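PDB 6N0S: ATPase associated with various cellular activities, AAA_5 from Staphylothermus marinus, which is McrB, probably an ATP-hydrolysing AAA+ subunit of a restriction system, whose N-terminal EVE-like domain, studied here, resembles PUA-like RNA-binding proteins and probably binds nucleic acid. Local coordinates for residues A[88-99]-A[126-136]. Numbering follows the deposited sequence.
Sequences KEYSWPEIKKVL and PSRSDRFFLFR
Tyr90 and Phe132 form an antiparallel hydrogen-bonded pair. Both bonds are weak. Tyr90 N to Phe132 O is 3.0 Å. Phe132 N to Tyr90 O is 2.8 Å, at a bent 123°. Arg131, bent at chi2 and chi3, lays one guanidinium face over the Tyr90 carbonyl carbon. One water joins the loop to the helix start, accepting from Trp92 N and lying 2.7 Å from Asp130 O. Ser91 is the N-cap residue, and its N donates to Glu94 OE1 from above the carboxylate plane.

Apolar contacts fill the space between helix and strand. Pro126 CG makes a CH-pi contact over one face of the Trp92 indole, 3.6 Å from the five-membered ring centroid; Lys96 CG lies over the opposite face. CG of Trp92 stands anti to its N (chi1 169°), which carries the indole to Pro126 and Phe132. With Trp92 replaced by an alanine, Pro126 CG would probably lose the ring face it lies on and a gap would open beside Phe132. Ile95 CD1 meets Phe132 CB, and Leu134 CD2 lies 3.7 Å from Val98 CG1.

Strand 132-136 is the middle of a three-stranded antiparallel sheet, between 30-34 and 89-90. Helix 92-105 packs against it, with helix 110-124 beside Trp92 and Pro126.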
loop_
_atom_site.group_PDB
_atom_site.type_symbol
_atom_site.label_atom_id
_atom_site.label_comp_id
_atom_site.label_asym_id
_atom_site.label_seq_id
_atom_site.Cartn_x
_atom_site.Cartn_y
_atom_site.Cartn_z
ATOM N N LYS A 88 -0.539 16.052 -2.538
ATOM C CA LYS A 88 0.688 16.724 -2.155
ATOM C C LYS A 88 1.833 15.732 -2.300
ATOM O O LYS A 88 1.655 14.529 -2.065
ATOM C CB LYS A 88 0.596 17.249 -0.719
ATOM C CG LYS A 88 1.636 18.278 -0.364
ATOM C CD LYS A 88 1.572 18.582 1.137
ATOM C CE LYS A 88 2.732 19.455 1.622
ATOM N NZ LYS A 88 4.026 19.139 0.925
ATOM N N GLU A 89 2.987 16.231 -2.728
ATOM C CA GLU A 89 4.200 15.434 -2.817
ATOM C C GLU A 89 5.245 15.979 -1.840
ATOM O O GLU A 89 5.144 17.114 -1.356
ATOM C CB GLU A 89 4.689 15.389 -4.270
ATOM C CG GLU A 89 3.631 14.656 -5.139
ATOM C CD GLU A 89 3.944 14.644 -6.639
ATOM O OE1 GLU A 89 5.008 15.178 -7.035
ATOM O OE2 GLU A 89 3.126 14.080 -7.421
ATOM N N TYR A 90 6.227 15.140 -1.500
ATOM C CA TYR A 90 7.027 15.342 -0.293
ATOM C C TYR A 90 8.479 14.965 -0.519
ATOM O O TYR A 90 8.794 14.060 -1.300
ATOM C CB TYR A 90 6.528 14.496 0.868
ATOM C CG TYR A 90 5.124 14.773 1.307
ATOM C CD1 TYR A 90 4.040 14.148 0.696
ATOM C CD2 TYR A 90 4.873 15.651 2.343
ATOM C CE1 TYR A 90 2.743 14.399 1.120
ATOM C CE2 TYR A 90 3.585 15.910 2.763
ATOM C CZ TYR A 90 2.533 15.278 2.161
ATOM O OH TYR A 90 1.264 15.550 2.597
ATOM N N SER A 91 9.369 15.637 0.206
ATOM C CA SER A 91 10.703 15.077 0.351
ATOM C C SER A 91 10.687 14.009 1.446
ATOM O O SER A 91 9.686 13.784 2.110
ATOM C CB SER A 91 11.722 16.159 0.686
ATOM O OG SER A 91 11.497 16.643 1.981
ATOM N N TRP A 92 11.817 13.327 1.598
ATOM C CA TRP A 92 11.926 12.252 2.583
ATOM C C TRP A 92 11.811 12.782 4.003
ATOM O O TRP A 92 11.024 12.224 4.793
ATOM C CB TRP A 92 13.243 11.512 2.332
ATOM C CG TRP A 92 13.667 10.531 3.382
ATOM C CD1 TRP A 92 14.831 10.552 4.102
ATOM C CD2 TRP A 92 12.956 9.363 3.806
ATOM N NE1 TRP A 92 14.891 9.470 4.944
ATOM C CE2 TRP A 92 13.754 8.725 4.789
ATOM C CE3 TRP A 92 11.720 8.796 3.455
ATOM C CZ2 TRP A 92 13.368 7.556 5.414
ATOM C CZ3 TRP A 92 11.332 7.632 4.085
ATOM C CH2 TRP A 92 12.152 7.029 5.079
ATOM N N PRO A 93 12.500 13.847 4.394
ATOM C CA PRO A 93 12.311 14.334 5.766
ATOM C C PRO A 93 10.888 14.779 6.017
ATOM O O PRO A 93 10.346 14.528 7.095
ATOM C CB PRO A 93 13.338 15.470 5.883
ATOM C CG PRO A 93 14.331 15.213 4.792
ATOM C CD PRO A 93 13.564 14.579 3.681
ATOM N N GLU A 94 10.242 15.385 5.024
ATOM C CA GLU A 94 8.876 15.870 5.197
ATOM C C GLU A 94 7.904 14.713 5.394
ATOM O O GLU A 94 7.030 14.760 6.261
ATOM C CB GLU A 94 8.448 16.689 3.965
ATOM C CG GLU A 94 9.110 18.033 3.803
ATOM C CD GLU A 94 8.941 18.605 2.380
ATOM O OE1 GLU A 94 8.181 18.043 1.552
ATOM O OE2 GLU A 94 9.596 19.621 2.087
ATOM N N ILE A 95 7.989 13.682 4.547
ATOM C CA ILE A 95 6.981 12.633 4.666
ATOM C C ILE A 95 7.220 11.800 5.924
ATOM O O ILE A 95 6.267 11.328 6.537
ATOM C CB ILE A 95 6.924 11.766 3.393
ATOM C CG1 ILE A 95 5.603 10.981 3.360
ATOM C CG2 ILE A 95 8.109 10.819 3.295
ATOM C CD1 ILE A 95 5.346 10.302 2.070
ATOM N N LYS A 96 8.481 11.592 6.315
ATOM C CA LYS A 96 8.800 10.963 7.617
ATOM C C LYS A 96 8.060 11.616 8.771
ATOM O O LYS A 96 7.593 10.947 9.700
ATOM C CB LYS A 96 10.273 11.113 7.945
ATOM C CG LYS A 96 11.203 10.169 7.390
ATOM C CD LYS A 96 12.579 10.728 7.734
ATOM C CE LYS A 96 13.424 9.706 8.469
ATOM N NZ LYS A 96 12.987 9.566 9.868
ATOM N N LYS A 97 8.050 12.944 8.778
ATOM C CA LYS A 97 7.439 13.679 9.865
ATOM C C LYS A 97 5.923 13.553 9.812
ATOM O O LYS A 97 5.264 13.431 10.846
ATOM C CB LYS A 97 7.920 15.134 9.780
ATOM C CG LYS A 97 7.422 16.059 10.843
ATOM C CD LYS A 97 8.042 17.453 10.669
ATOM C CE LYS A 97 7.542 18.433 11.725
ATOM N NZ LYS A 97 8.126 18.131 13.092
ATOM N N VAL A 98 5.344 13.547 8.615
ATOM C CA VAL A 98 3.897 13.362 8.489
ATOM C C VAL A 98 3.495 11.955 8.908
ATOM O O VAL A 98 2.493 11.754 9.607
ATOM C CB VAL A 98 3.457 13.654 7.045
ATOM C CG1 VAL A 98 2.014 13.235 6.848
ATOM C CG2 VAL A 98 3.684 15.125 6.695
ATOM N N LEU A 99 4.239 10.949 8.440
ATOM C CA LEU A 99 3.921 9.565 8.809
ATOM C C LEU A 99 4.119 9.320 10.298
ATOM O O LEU A 99 3.321 8.607 10.925
ATOM C CB LEU A 99 4.786 8.599 8.015
ATOM C CG LEU A 99 4.565 8.633 6.490
ATOM C CD1 LEU A 99 5.660 7.835 5.746
ATOM C CD2 LEU A 99 3.202 8.080 6.212
ATOM N N PRO A 126 16.860 7.541 -0.146
ATOM C CA PRO A 126 16.454 8.784 -0.790
ATOM C C PRO A 126 17.617 9.751 -0.923
ATOM O O PRO A 126 18.596 9.703 -0.183
ATOM C CB PRO A 126 15.391 9.348 0.159
ATOM C CG PRO A 126 15.029 8.225 1.056
ATOM C CD PRO A 126 16.265 7.412 1.188
ATOM N N SER A 127 17.474 10.649 -1.880
ATOM C CA SER A 127 18.321 11.814 -2.017
ATOM C C SER A 127 17.483 13.053 -1.746
ATOM O O SER A 127 16.252 12.987 -1.650
ATOM C CB SER A 127 18.932 11.869 -3.413
ATOM O OG SER A 127 17.970 12.299 -4.372
ATOM N N ARG A 128 18.164 14.195 -1.653
ATOM C CA ARG A 128 17.485 15.440 -1.311
ATOM C C ARG A 128 16.420 15.798 -2.338
ATOM O O ARG A 128 15.411 16.424 -1.992
ATOM C CB ARG A 128 18.503 16.582 -1.185
ATOM C CG ARG A 128 19.849 16.158 -0.578
ATOM C CD ARG A 128 20.587 17.295 0.154
ATOM N NE ARG A 128 21.574 16.753 1.100
ATOM C CZ ARG A 128 21.265 16.223 2.284
ATOM N NH1 ARG A 128 19.999 16.168 2.676
ATOM N NH2 ARG A 128 22.220 15.743 3.079
ATOM N N SER A 129 16.625 15.412 -3.598
ATOM C CA SER A 129 15.687 15.724 -4.661
ATOM C C SER A 129 14.541 14.721 -4.789
ATOM O O SER A 129 13.509 15.055 -5.388
ATOM C CB SER A 129 16.438 15.789 -5.997
ATOM O OG SER A 129 17.500 14.849 -6.003
ATOM N N ASP A 130 14.688 13.510 -4.259
ATOM C CA ASP A 130 13.668 12.487 -4.472
ATOM C C ASP A 130 12.345 12.936 -3.873
ATOM O O ASP A 130 12.302 13.500 -2.778
ATOM C CB ASP A 130 14.100 11.156 -3.857
ATOM C CG ASP A 130 15.278 10.522 -4.581
ATOM O OD1 ASP A 130 15.555 10.928 -5.719
ATOM O OD2 ASP A 130 15.918 9.606 -4.016
ATOM N N ARG A 131 11.263 12.673 -4.596
ATOM C CA ARG A 131 9.913 13.036 -4.204
ATOM C C ARG A 131 9.088 11.796 -3.891
ATOM O O ARG A 131 9.291 10.726 -4.476
ATOM C CB ARG A 131 9.193 13.797 -5.321
ATOM C CG ARG A 131 10.035 14.842 -6.033
ATOM C CD ARG A 131 10.444 15.928 -5.065
ATOM N NE ARG A 131 9.255 16.579 -4.515
ATOM C CZ ARG A 131 9.231 17.275 -3.386
ATOM N NH1 ARG A 131 10.330 17.410 -2.655
ATOM N NH2 ARG A 131 8.097 17.817 -2.978
ATOM N N PHE A 132 8.083 11.997 -3.053
ATOM C CA PHE A 132 7.305 10.934 -2.432
ATOM C C PHE A 132 5.822 11.240 -2.567
ATOM O O PHE A 132 5.420 12.400 -2.488
ATOM C CB PHE A 132 7.689 10.784 -0.935
ATOM C CG PHE A 132 9.023 10.187 -0.738
ATOM C CD1 PHE A 132 10.167 10.971 -0.757
ATOM C CD2 PHE A 132 9.147 8.833 -0.576
ATOM C CE1 PHE A 132 11.407 10.400 -0.641
ATOM C CE2 PHE A 132 10.402 8.253 -0.427
ATOM C CZ PHE A 132 11.524 9.031 -0.474
ATOM N N PHE A 133 5.018 10.204 -2.791
ATOM C CA PHE A 133 3.569 10.320 -2.770
ATOM C C PHE A 133 3.022 9.781 -1.452
ATOM O O PHE A 133 3.653 8.946 -0.788
ATOM C CB PHE A 133 2.916 9.590 -3.967
ATOM C CG PHE A 133 3.068 8.090 -3.958
ATOM C CD1 PHE A 133 2.180 7.286 -3.265
ATOM C CD2 PHE A 133 4.070 7.484 -4.679
ATOM C CE1 PHE A 133 2.309 5.900 -3.292
ATOM C CE2 PHE A 133 4.205 6.104 -4.699
ATOM C CZ PHE A 133 3.322 5.319 -4.006
ATOM N N LEU A 134 1.823 10.270 -1.091
ATOM C CA LEU A 134 1.132 9.866 0.122
ATOM C C LEU A 134 -0.367 9.888 -0.107
ATOM O O LEU A 134 -0.917 10.915 -0.490
ATOM C CB LEU A 134 1.474 10.803 1.275
ATOM C CG LEU A 134 0.766 10.590 2.613
ATOM C CD1 LEU A 134 1.008 9.225 3.129
ATOM C CD2 LEU A 134 1.295 11.616 3.564
ATOM N N PHE A 135 -1.016 8.778 0.179
ATOM C CA PHE A 135 -2.465 8.698 0.232
ATOM C C PHE A 135 -2.880 8.337 1.650
ATOM O O PHE A 135 -2.338 7.394 2.247
ATOM C CB PHE A 135 -3.007 7.648 -0.744
ATOM C CG PHE A 135 -2.774 7.982 -2.192
ATOM C CD1 PHE A 135 -3.522 8.961 -2.820
ATOM C CD2 PHE A 135 -1.813 7.325 -2.920
ATOM C CE1 PHE A 135 -3.341 9.264 -4.147
ATOM C CE2 PHE A 135 -1.618 7.640 -4.249
ATOM C CZ PHE A 135 -2.395 8.620 -4.859
ATOM N N ARG A 136 -3.856 9.060 2.182
ATOM C CA ARG A 136 -4.443 8.704 3.472
ATOM C C ARG A 136 -5.604 7.742 3.235
ATOM O O ARG A 136 -6.521 8.062 2.477
ATOM C CB ARG A 136 -4.906 9.962 4.205
ATOM C CG ARG A 136 -3.755 10.799 4.743
ATOM C CD ARG A 136 -4.222 12.161 5.179
ATOM N NE ARG A 136 -3.503 12.623 6.359
ATOM C CZ ARG A 136 -2.398 13.363 6.331
ATOM N NH1 ARG A 136 -1.864 13.737 5.177
ATOM N NH2 ARG A 136 -1.831 13.747 7.473
HETATM O O HOH W 1 13.876 13.633 -0.572
#